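Local coordinates for oxidoreductase, short-chain dehydrogenase/reductase family (PDB 3L6E), which probably works as a nucleotide-dependent oxidoreductase of the SDR family, perhaps reducing 3-dehydrosphinganine in sphingolipid metabolism, at residues G4-G10 / P78-C84; L15-L19 / A204-L208; I123-G128 / D168-R172. All coordinates share one frame; numbering follows the deposited sequence.

Contact 1: G4-G10 / P78-C84; sequences GHIIVTG and PELVLHC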
loop_
_atom_site.group_PDB
_atom_site.type_symbol
_atom_site.label_atom_id
_atom_site.label_comp_id
_atom_site.label_asym_id
_atom_site.label_seq_id
_atom_site.Cartn_x
_atom_site.Cartn_y
_atom_site.Cartn_z
ATOM N N GLY A 4 -1.462 -4.502 -23.475
ATOM C CA GLY A 4 -0.473 -4.219 -22.428
ATOM C C GLY A 4 0.310 -5.460 -22.046
ATOM O O GLY A 4 -0.267 -6.442 -21.565
ATOM N N HIS A 5 1.623 -5.426 -22.260
ATOM C CA HIS A 5 2.474 -6.568 -21.937
ATOM C C HIS A 5 3.034 -6.540 -20.512
ATOM O O HIS A 5 3.679 -5.569 -20.095
ATOM C CB HIS A 5 3.611 -6.704 -22.940
ATOM C CG HIS A 5 4.404 -7.960 -22.782
ATOM N ND1 HIS A 5 5.748 -8.032 -23.072
ATOM C CD2 HIS A 5 4.047 -9.186 -22.332
ATOM C CE1 HIS A 5 6.179 -9.257 -22.832
ATOM N NE2 HIS A 5 5.168 -9.977 -22.383
ATOM N N ILE A 6 2.776 -7.625 -19.779
ATOM C CA ILE A 6 3.280 -7.805 -18.419
ATOM C C ILE A 6 4.119 -9.070 -18.349
ATOM O O ILE A 6 3.793 -10.090 -18.957
ATOM C CB ILE A 6 2.130 -7.935 -17.381
ATOM C CG1 ILE A 6 1.053 -6.874 -17.609
ATOM C CG2 ILE A 6 2.690 -7.940 -15.907
ATOM C CD1 ILE A 6 1.469 -5.470 -17.228
ATOM N N ILE A 7 5.218 -8.993 -17.619
ATOM C CA ILE A 7 6.017 -10.167 -17.335
ATOM C C ILE A 7 5.789 -10.518 -15.874
ATOM O O ILE A 7 5.918 -9.656 -15.003
ATOM C CB ILE A 7 7.498 -9.914 -17.576
ATOM C CG1 ILE A 7 7.776 -9.795 -19.081
ATOM C CG2 ILE A 7 8.362 -11.051 -16.990
ATOM C CD1 ILE A 7 9.207 -9.394 -19.364
ATOM N N VAL A 8 5.508 -11.779 -15.606
ATOM C CA VAL A 8 5.350 -12.247 -14.248
ATOM C C VAL A 8 6.237 -13.440 -13.986
ATOM O O VAL A 8 6.114 -14.449 -14.635
ATOM C CB VAL A 8 3.905 -12.638 -13.952
ATOM C CG1 VAL A 8 3.788 -13.165 -12.562
ATOM C CG2 VAL A 8 2.989 -11.473 -14.155
ATOM N N THR A 9 7.135 -13.314 -13.026
ATOM C CA THR A 9 7.974 -14.431 -12.649
ATOM C C THR A 9 7.327 -15.212 -11.523
ATOM O O THR A 9 6.409 -14.740 -10.891
ATOM C CB THR A 9 9.351 -13.990 -12.201
ATOM O OG1 THR A 9 9.225 -13.168 -11.053
ATOM C CG2 THR A 9 10.037 -13.226 -13.267
ATOM N N GLY A 10 7.812 -16.417 -11.287
ATOM C CA GLY A 10 7.231 -17.285 -10.290
ATOM C C GLY A 10 5.769 -17.450 -10.588
ATOM O O GLY A 10 4.931 -17.397 -9.704
ATOM N N PRO A 78 7.912 -4.887 -22.132
ATOM C CA PRO A 78 6.899 -4.886 -21.085
ATOM C C PRO A 78 6.692 -3.532 -20.424
ATOM O O PRO A 78 7.635 -2.750 -20.316
ATOM C CB PRO A 78 7.456 -5.873 -20.051
ATOM C CG PRO A 78 8.930 -5.862 -20.236
ATOM C CD PRO A 78 9.189 -5.490 -21.682
ATOM N N GLU A 79 5.456 -3.270 -20.000
ATOM C CA GLU A 79 5.144 -2.149 -19.117
ATOM C C GLU A 79 5.408 -2.495 -17.636
ATOM O O GLU A 79 5.752 -1.618 -16.827
ATOM C CB GLU A 79 3.676 -1.740 -19.267
ATOM C CG GLU A 79 3.232 -1.469 -20.702
ATOM C CD GLU A 79 1.748 -1.155 -20.800
ATOM O OE1 GLU A 79 1.351 -0.415 -21.737
ATOM O OE2 GLU A 79 0.981 -1.643 -19.933
ATOM N N LEU A 80 5.227 -3.763 -17.276
ATOM C CA LEU A 80 5.383 -4.171 -15.881
ATOM C C LEU A 80 6.112 -5.491 -15.787
ATOM O O LEU A 80 5.767 -6.457 -16.481
ATOM C CB LEU A 80 4.024 -4.234 -15.155
ATOM C CG LEU A 80 3.895 -4.959 -13.803
ATOM C CD1 LEU A 80 4.719 -4.280 -12.728
ATOM C CD2 LEU A 80 2.424 -5.093 -13.353
ATOM N N VAL A 81 7.156 -5.501 -14.958
ATOM C CA VAL A 81 7.826 -6.725 -14.572
ATOM C C VAL A 81 7.466 -6.983 -13.116
ATOM O O VAL A 81 7.788 -6.200 -12.212
ATOM C CB VAL A 81 9.354 -6.702 -14.819
ATOM C CG1 VAL A 81 9.990 -8.028 -14.362
ATOM C CG2 VAL A 81 9.634 -6.539 -16.305
ATOM N N LEU A 82 6.740 -8.073 -12.921
ATOM C CA LEU A 82 6.254 -8.458 -11.620
ATOM C C LEU A 82 7.103 -9.617 -11.171
ATOM O O LEU A 82 6.987 -10.724 -11.695
ATOM C CB LEU A 82 4.794 -8.874 -11.708
ATOM C CG LEU A 82 3.827 -8.231 -10.723
ATOM C CD1 LEU A 82 2.472 -8.910 -10.784
ATOM C CD2 LEU A 82 4.379 -8.281 -9.325
ATOM N N HIS A 83 8.001 -9.352 -10.240
ATOM C CA HIS A 83 8.886 -10.399 -9.781
ATOM C C HIS A 83 8.354 -11.037 -8.506
ATOM O O HIS A 83 8.226 -10.378 -7.473
ATOM C CB HIS A 83 10.317 -9.904 -9.594
ATOM C CG HIS A 83 11.279 -11.003 -9.263
ATOM N ND1 HIS A 83 11.886 -11.118 -8.031
ATOM C CD2 HIS A 83 11.696 -12.065 -9.986
ATOM C CE1 HIS A 83 12.648 -12.195 -8.017
ATOM N NE2 HIS A 83 12.546 -12.789 -9.188
ATOM N N CYS A 84 8.016 -12.315 -8.610
ATOM C CA CYS A 84 7.569 -13.100 -7.477
ATOM C C CYS A 84 8.668 -14.046 -7.052
ATOM O O CYS A 84 8.700 -15.182 -7.498
ATOM C CB CYS A 84 6.322 -13.894 -7.836
ATOM S SG CYS A 84 4.925 -12.864 -8.162
#
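Thr9 meets Leu82, His83 and Cys84 where two parallel strands, 5-9 and 80-84, reach their C-terminal ends, and its short side chain can be followed atom by atom. CB sits 3.8 Å from His83 CD2. Beyond it, OG1 stands between the backbone N and the carbonyl carbon (chi1 62°), a rotation that turns the hydroxyl to the neighbouring strand. There Cys84 N donates to Thr9 OG1 at 2.9 Å, and OG1 gives a weak bond to Leu82 O; it also lies 2.9 Å from His83 CD2. The methyl CG2 rests near the same ring carbon. Upstream the pairing is regular: Leu82 O takes the backbone N-H of Thr9, Ile7 O takes Leu82 N, and Ile7 N reaches Leu80 O at 2.8 Å, all nearly linear. Apolar groups line both faces of the sheet. On the one carrying Ile6 and Leu80, Ile6 CD1 presses on Leu80 CB at 3.5 Å; on the other, Ile7 CD1 meets Pro78 CG at 3.6 Å. Because a side-chain oxygen replaces a carbonyl as acceptor for Cys84 N, the bonding between the strands continues past the last backbone pair, just before the chain turns at Gly10, next to a bound sulfate.

Contact 2: L15-L19 / A204-L208; sequences LGRAL and AAYML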
loop_
_atom_site.group_PDB
_atom_site.type_symbol
_atom_site.label_atom_id
_atom_site.label_comp_id
_atom_site.label_asym_id
_atom_site.label_seq_id
_atom_site.Cartn_x
_atom_site.Cartn_y
_atom_site.Cartn_z
ATOM N N LEU A 15 0.410 -17.371 -5.682
ATOM C CA LEU A 15 0.499 -15.924 -5.831
ATOM C C LEU A 15 0.678 -15.497 -7.284
ATOM O O LEU A 15 -0.078 -14.661 -7.787
ATOM C CB LEU A 15 1.685 -15.431 -5.005
ATOM C CG LEU A 15 1.703 -14.085 -4.286
ATOM C CD1 LEU A 15 2.276 -14.263 -2.882
ATOM C CD2 LEU A 15 2.530 -13.074 -5.065
ATOM N N GLY A 16 1.692 -16.049 -7.946
ATOM C CA GLY A 16 1.924 -15.753 -9.368
ATOM C C GLY A 16 0.769 -16.132 -10.292
ATOM O O GLY A 16 0.475 -15.399 -11.256
ATOM N N ARG A 17 0.124 -17.270 -9.995
ATOM C CA ARG A 17 -1.106 -17.706 -10.673
ATOM C C ARG A 17 -2.173 -16.636 -10.532
ATOM O O ARG A 17 -2.694 -16.143 -11.535
ATOM C CB ARG A 17 -1.647 -19.018 -10.078
ATOM C CG ARG A 17 -1.386 -20.307 -10.848
ATOM C CD ARG A 17 -2.316 -21.457 -10.348
ATOM N NE ARG A 17 -3.613 -20.966 -9.861
ATOM C CZ ARG A 17 -4.812 -21.339 -10.317
ATOM N NH1 ARG A 17 -5.909 -20.811 -9.797
ATOM N NH2 ARG A 17 -4.920 -22.239 -11.284
ATOM N N ALA A 18 -2.483 -16.249 -9.291
ATOM C CA ALA A 18 -3.556 -15.283 -9.040
ATOM C C ALA A 18 -3.289 -13.934 -9.722
ATOM O O ALA A 18 -4.195 -13.312 -10.281
ATOM C CB ALA A 18 -3.783 -15.088 -7.522
ATOM N N LEU A 19 -2.048 -13.474 -9.642
ATOM C CA LEU A 19 -1.668 -12.227 -10.277
ATOM C C LEU A 19 -1.802 -12.327 -11.789
ATOM O O LEU A 19 -2.259 -11.388 -12.407
ATOM C CB LEU A 19 -0.245 -11.811 -9.900
ATOM C CG LEU A 19 0.052 -11.328 -8.470
ATOM C CD1 LEU A 19 1.527 -11.472 -8.166
ATOM C CD2 LEU A 19 -0.400 -9.892 -8.239
ATOM N N ALA A 204 -3.429 -10.698 -4.447
ATOM C CA ALA A 204 -3.354 -10.196 -5.829
ATOM C C ALA A 204 -4.210 -8.950 -6.105
ATOM O O ALA A 204 -3.746 -8.002 -6.760
ATOM C CB ALA A 204 -3.716 -11.313 -6.837
ATOM N N ALA A 205 -5.441 -8.968 -5.598
ATOM C CA ALA A 205 -6.420 -7.911 -5.863
ATOM C C ALA A 205 -5.991 -6.578 -5.281
ATOM O O ALA A 205 -6.124 -5.539 -5.950
ATOM C CB ALA A 205 -7.836 -8.321 -5.373
ATOM N N TYR A 206 -5.471 -6.598 -4.047
ATOM C CA TYR A 206 -4.843 -5.406 -3.467
ATOM C C TYR A 206 -3.655 -4.931 -4.283
ATOM O O TYR A 206 -3.511 -3.741 -4.518
ATOM C CB TYR A 206 -4.336 -5.655 -2.041
ATOM C CG TYR A 206 -5.410 -5.615 -0.989
ATOM C CD1 TYR A 206 -6.248 -4.504 -0.858
ATOM C CD2 TYR A 206 -5.599 -6.691 -0.133
ATOM C CE1 TYR A 206 -7.248 -4.482 0.111
ATOM C CE2 TYR A 206 -6.570 -6.665 0.829
ATOM C CZ TYR A 206 -7.381 -5.564 0.955
ATOM O OH TYR A 206 -8.353 -5.578 1.929
HETATM N N MSE A 207 -2.802 -5.877 -4.670
HETATM C CA MSE A 207 -1.557 -5.597 -5.381
HETATM C C MSE A 207 -1.839 -4.986 -6.765
HETATM O O MSE A 207 -1.237 -3.978 -7.134
HETATM C CB MSE A 207 -0.701 -6.867 -5.504
HETATM C CG MSE A 207 -0.183 -7.408 -4.173
HETATM SE SE MSE A 207 0.712 -9.169 -4.284
HETATM C CE MSE A 207 2.415 -8.624 -4.951
ATOM N N LEU A 208 -2.766 -5.587 -7.500
ATOM C CA LEU A 208 -3.115 -5.103 -8.833
ATOM C C LEU A 208 -3.849 -3.765 -8.795
ATOM O O LEU A 208 -3.649 -2.930 -9.669
ATOM C CB LEU A 208 -3.932 -6.132 -9.610
ATOM C CG LEU A 208 -3.268 -7.481 -9.876
ATOM C CD1 LEU A 208 -4.259 -8.430 -10.541
ATOM C CD2 LEU A 208 -2.002 -7.358 -10.685
#
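With CG anti to the carbonyl carbon (chi1 -71°) and the chain extended at chi2 (159°), Leu19 sends its CD2 methyl across to segment 204-208 of helix 200-210. Leu208 likewise has CG anti to its carbonyl carbon, and its own CD2 comes to meet that methyl at 3.9 Å, the two side chains crossing at a slant. Leu19 CD2 is thus set among three residues: it lies 3.8 Å from Ala204 CA, against the CD2 branch of Leu208, and 4.1 Å from Met207 CB. In Met207, modelled as selenomethionine, an extended chi2 carries the selenium toward Leu15, one helical turn before Leu19, where SE lies 4.4 Å from Leu15 CD2. At the outer margin two small residues meet, Ala18 CB touching Ala204 CB at 3.8 Å. The contact is purely apolar, one methyl branch of Leu19 set against Ala204, Met207 and Leu208. The segment axes lie 10.0 Å apart and cross at -56°; together the segments bury 252 Å². Both helices pack on the central sheet: Leu19 also touches Leu82 and Cys84 of strand 80-84, while Met207 reaches Val133 of strand 128-137, Leu176 and Pro178 of strand 171-181, and Leu222 and Ile224 of strand 217-226. Helices 14-25 and 200-210 therefore lie next to each other on one side of the sheet, with Tyr206 turned to the second subunit.

Contact 3: I123-G128 / D168-R172; sequences IGERGG and DSPLR. Unlike the reference sequence in segment 123-128: Glu125 (reference Asp), Arg126 (reference Lys). Unlike the reference sequence in segment 168-172: Asp168 (reference Gly).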
loop_
_atom_site.group_PDB
_atom_site.type_symbol
_atom_site.label_atom_id
_atom_site.label_comp_id
_atom_site.label_asym_id
_atom_site.label_seq_id
_atom_site.Cartn_x
_atom_site.Cartn_y
_atom_site.Cartn_z
ATOM N N ILE A 123 14.038 -1.738 -20.067
ATOM C CA ILE A 123 13.090 -0.633 -20.008
ATOM C C ILE A 123 13.526 0.531 -19.102
ATOM O O ILE A 123 12.717 1.382 -18.737
ATOM C CB ILE A 123 11.635 -1.121 -19.690
ATOM C CG1 ILE A 123 11.567 -1.872 -18.345
ATOM C CG2 ILE A 123 11.111 -2.005 -20.810
ATOM C CD1 ILE A 123 10.110 -2.063 -17.806
ATOM N N GLY A 124 14.809 0.578 -18.765
ATOM C CA GLY A 124 15.342 1.675 -17.946
ATOM C C GLY A 124 15.198 3.044 -18.597
ATOM O O GLY A 124 14.929 4.033 -17.925
ATOM N N GLU A 125 15.356 3.109 -19.910
ATOM C CA GLU A 125 15.216 4.391 -20.606
ATOM C C GLU A 125 13.786 4.694 -21.033
ATOM O O GLU A 125 13.347 5.835 -20.974
ATOM C CB GLU A 125 16.180 4.486 -21.787
ATOM C CG GLU A 125 17.637 4.438 -21.343
ATOM C CD GLU A 125 18.543 5.305 -22.185
ATOM O OE1 GLU A 125 18.203 6.494 -22.405
ATOM O OE2 GLU A 125 19.607 4.804 -22.615
ATOM N N ARG A 126 13.057 3.660 -21.437
ATOM C CA ARG A 126 11.687 3.814 -21.909
ATOM C C ARG A 126 10.707 4.092 -20.765
ATOM O O ARG A 126 9.711 4.798 -20.939
ATOM C CB ARG A 126 11.281 2.567 -22.680
ATOM C CG ARG A 126 9.943 2.664 -23.357
ATOM C CD ARG A 126 9.680 1.411 -24.138
ATOM N NE ARG A 126 8.251 1.167 -24.260
ATOM C CZ ARG A 126 7.555 0.408 -23.425
ATOM N NH1 ARG A 126 8.159 -0.195 -22.407
ATOM N NH2 ARG A 126 6.252 0.249 -23.609
ATOM N N GLY A 127 11.000 3.551 -19.589
ATOM C CA GLY A 127 10.118 3.718 -18.450
ATOM C C GLY A 127 9.238 2.507 -18.273
ATOM O O GLY A 127 9.265 1.599 -19.100
ATOM N N GLY A 128 8.454 2.505 -17.197
ATOM C CA GLY A 128 7.638 1.358 -16.813
ATOM C C GLY A 128 7.804 1.005 -15.347
ATOM O O GLY A 128 8.312 1.806 -14.565
ATOM N N ASP A 168 14.764 9.741 -10.708
ATOM C CA ASP A 168 14.751 10.585 -11.919
ATOM C C ASP A 168 14.785 9.794 -13.230
ATOM O O ASP A 168 14.856 10.382 -14.316
ATOM C CB ASP A 168 15.919 11.583 -11.910
ATOM C CG ASP A 168 15.952 12.436 -10.664
ATOM O OD1 ASP A 168 14.954 13.133 -10.398
ATOM O OD2 ASP A 168 16.986 12.418 -9.961
ATOM N N SER A 169 14.758 8.469 -13.124
ATOM C CA SER A 169 14.718 7.592 -14.289
ATOM C C SER A 169 13.285 7.105 -14.447
ATOM O O SER A 169 12.623 6.798 -13.455
ATOM C CB SER A 169 15.694 6.421 -14.116
ATOM O OG SER A 169 15.437 5.362 -15.023
ATOM N N PRO A 170 12.794 7.035 -15.697
ATOM C CA PRO A 170 11.388 6.691 -15.919
ATOM C C PRO A 170 10.983 5.308 -15.391
ATOM O O PRO A 170 9.800 4.966 -15.401
ATOM C CB PRO A 170 11.243 6.761 -17.445
ATOM C CG PRO A 170 12.643 6.615 -17.972
ATOM C CD PRO A 170 13.509 7.286 -16.964
ATOM N N LEU A 171 11.947 4.522 -14.927
ATOM C CA LEU A 171 11.620 3.199 -14.399
ATOM C C LEU A 171 11.292 3.294 -12.908
ATOM O O LEU A 171 12.083 3.818 -12.120
ATOM C CB LEU A 171 12.751 2.208 -14.687
ATOM C CG LEU A 171 12.683 0.752 -14.211
ATOM C CD1 LEU A 171 11.402 0.056 -14.647
ATOM C CD2 LEU A 171 13.899 0.010 -14.740
ATOM N N ARG A 172 10.108 2.816 -12.537
ATOM C CA ARG A 172 9.610 2.949 -11.163
ATOM C C ARG A 172 9.772 1.638 -10.408
ATOM O O ARG A 172 9.433 0.596 -10.940
ATOM C CB ARG A 172 8.128 3.348 -11.174
ATOM C CG ARG A 172 7.871 4.802 -11.515
ATOM C CD ARG A 172 6.430 5.059 -11.972
ATOM N NE ARG A 172 6.319 6.389 -12.586
ATOM C CZ ARG A 172 5.260 6.844 -13.257
ATOM N NH1 ARG A 172 4.179 6.086 -13.425
ATOM N NH2 ARG A 172 5.277 8.070 -13.764
#
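Arg172 and Gly128 are joined by the firmer of two backbone hydrogen bonds: Arg172 N gives its hydrogen to Gly128 O at 2.9 Å, nearly straight, with the donor tilted 17° from the carbonyl plane. The other, from Gly128 N to Pro170 O, is weak at 3.3 Å. Around these bonds the proline ring fits against the turn that follows helix 98-123. Its CG lies 3.2 Å from Glu125 O and 3.4 Å from Gly124 O, and its CB approaches Gly127 CA equally closely. Leu171 reaches toward Ile123, Gly124 and Gly128: chi1 179° carries CG toward the loop, and chi2 near 53° directs CD1 to Gly128 O at 3.6 Å and CD2 to Gly124 CA, while CD1 also touches Ile123 CD1 at 4.0 Å. Ile123 and Leu171 cross at about a right angle. In the next shell, Gly127 N bonds back to Ile123 O and closes the turn; the extended, positive-phi backbone of Gly127 and Gly128, which suits glycine, lets Gly127 CA approach Pro170 and Gly128 lie close beside Ile123 CD1. Arg126 reaches out to Pro78 O through a weak bond from NH1, and Ile123 packs on Pro78. Arg172 in turn packs on Asn227 of the second subunit. Here strands 128-137 and 171-181 begin as parallel neighbours, joined through helix 145-165 in the beta-alpha-beta arrangement of the Rossmann-like SDR fold.

Contacts 1 and 3 pair strands of one parallel sheet, and contact 2 packs two helices on it. Contacts 1 and 2, with centres 12 Å apart, meet through Cys84 SG, which lies 3.7 Å from Leu19 CD1 and 3.9 Å from Leu15 CD2. At the other end of its strands contact 1 adjoins contact 3, where Pro78 O is 3.6 Å from Ile123 CG2; those centres are 15 Å apart. Contacts 2 and 3 do not touch, their nearest atoms being about 12 Å apart, yet both reach the second subunit. A sulfate, probably from the crystallisation liquor, lies about 3 Å from Gly10, where SDR enzymes generally bind the nucleotide, so contact 1 probably borders that site.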